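Local coordinates for 75aa long hypothetical regulatory protein AsnC (Pyrococcus horikoshii, PDB 2CVI) that is of unknown function but, as a stand-alone Lrp/AsnC ligand-binding domain that self-associates, probably acts in small-molecule sensing linked to transcription regulation, at residues E20-L23 / A24-E27. Sequence-based numbering, arbitrary orientation.
Sequences EKLL and AMPE. With K (potassium ion), chain C.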
loop_
_atom_site.group_PDB
_atom_site.type_symbol
_atom_site.label_atom_id
_atom_site.label_comp_id
_atom_site.label_asym_id
_atom_site.label_seq_id
_atom_site.Cartn_x
_atom_site.Cartn_y
_atom_site.Cartn_z
ATOM N N GLU A 20 -2.903 15.820 4.435
ATOM C CA GLU A 20 -4.118 16.379 4.999
ATOM C C GLU A 20 -5.090 16.861 3.942
ATOM O O GLU A 20 -6.309 16.721 4.105
ATOM C CB GLU A 20 -3.793 17.461 6.006
ATOM C CG GLU A 20 -3.168 16.840 7.262
ATOM C CD GLU A 20 -3.902 15.562 7.723
ATOM O OE1 GLU A 20 -3.321 14.454 7.579
ATOM O OE2 GLU A 20 -5.061 15.665 8.222
ATOM N N LYS A 21 -4.583 17.416 2.841
ATOM C CA LYS A 21 -5.495 17.820 1.786
ATOM C C LYS A 21 -6.119 16.585 1.166
ATOM O O LYS A 21 -7.288 16.601 0.784
ATOM C CB LYS A 21 -4.791 18.600 0.680
ATOM C CG LYS A 21 -4.447 20.040 1.044
ATOM C CD LYS A 21 -3.784 20.715 -0.183
ATOM C CE LYS A 21 -3.543 22.208 0.039
ATOM N NZ LYS A 21 -2.466 22.560 1.000
ATOM N N LEU A 22 -5.332 15.513 1.056
ATOM C CA LEU A 22 -5.852 14.278 0.480
ATOM C C LEU A 22 -6.906 13.653 1.366
ATOM O O LEU A 22 -7.960 13.294 0.905
ATOM C CB LEU A 22 -4.723 13.253 0.225
ATOM C CG LEU A 22 -3.757 13.575 -0.914
ATOM C CD1 LEU A 22 -2.577 12.638 -0.833
ATOM C CD2 LEU A 22 -4.474 13.448 -2.243
ATOM N N LEU A 23 -6.605 13.527 2.661
ATOM C CA LEU A 23 -7.546 12.907 3.571
ATOM C C LEU A 23 -8.881 13.638 3.636
ATOM O O LEU A 23 -9.909 13.037 3.943
ATOM C CB LEU A 23 -6.930 12.821 4.969
ATOM C CG LEU A 23 -6.121 11.539 5.120
ATOM C CD1 LEU A 23 -5.300 11.610 6.422
ATOM C CD2 LEU A 23 -7.068 10.310 5.063
ATOM N N ALA A 24 -8.871 14.938 3.336
ATOM C CA ALA A 24 -10.111 15.716 3.382
ATOM C C ALA A 24 -11.001 15.420 2.187
ATOM O O ALA A 24 -12.177 15.756 2.171
ATOM C CB ALA A 24 -9.792 17.204 3.454
ATOM N N MET A 25 -10.428 14.758 1.178
ATOM C CA MET A 25 -11.223 14.458 -0.017
ATOM C C MET A 25 -12.100 13.247 0.214
ATOM O O MET A 25 -11.669 12.228 0.762
ATOM C CB MET A 25 -10.318 14.213 -1.230
ATOM C CG MET A 25 -9.485 15.399 -1.623
ATOM S SD MET A 25 -8.274 15.037 -2.890
ATOM C CE MET A 25 -7.481 16.671 -3.041
ATOM N N PRO A 26 -13.357 13.319 -0.228
ATOM C CA PRO A 26 -14.237 12.180 -0.008
ATOM C C PRO A 26 -13.793 10.817 -0.566
ATOM O O PRO A 26 -14.063 9.785 0.023
ATOM C CB PRO A 26 -15.588 12.687 -0.548
ATOM C CG PRO A 26 -15.207 13.627 -1.586
ATOM C CD PRO A 26 -14.027 14.378 -1.010
ATOM N N GLU A 27 -13.078 10.835 -1.678
ATOM C CA GLU A 27 -12.616 9.595 -2.267
ATOM C C GLU A 27 -11.513 8.916 -1.447
ATOM O O GLU A 27 -11.332 7.705 -1.546
ATOM C CB GLU A 27 -12.028 9.855 -3.649
ATOM C CG GLU A 27 -13.028 10.335 -4.680
ATOM C CD GLU A 27 -13.265 11.833 -4.653
ATOM O OE1 GLU A 27 -12.659 12.569 -3.812
ATOM O OE2 GLU A 27 -14.075 12.260 -5.507
HETATM K K K C . -11.740 11.289 3.309
HETATM O O HOH W 1 -14.037 13.594 3.078
#
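Leu23 and Met25, two residues apart as helix 15-23 runs into the loop before strand 28-33, turn their carbonyl oxygens onto one potassium ion, with Leu23 O at 2.6 Å and Met25 O at 2.7 Å from the metal. Val28 O, at the start of the next strand, adds a third carbonyl. A more distant water, 3.3 Å from the potassium, also donates to Ala24 O, linking that carbonyl loosely to the site. Ala24 N reaches Glu20 O at 3.2 Å, tilted from the carbonyl plane, and has a weak second bond to Lys21 O. Met25 N bonds to Leu22 O at 2.9 Å, from well above the carbonyl plane; the spacing thus passes from i+4, with a weak i+3 branch, to i+3 alone. The stretch belongs to the first helix and following loop of the ferredoxin-like α/β fold of Lrp/AsnC ligand-binding domains. With CG anti to its carbonyl carbon (chi1 -62°) and the chain extended beyond it, Met25 passes Lys21 O, 3.5 Å from CG, and crosses the Leu22 side chain at an angle. Its SD comes to 4.2 Å from Leu22 CD2, a loose apolar contact. Replacing Met25 with an alanine would probably leave Leu22 CD2 without its sulfur neighbour and open a gap towards Met63 and Phe55, which the methionine also touches. Leu22 itself is buried against Leu40 and Val42 of the sheet.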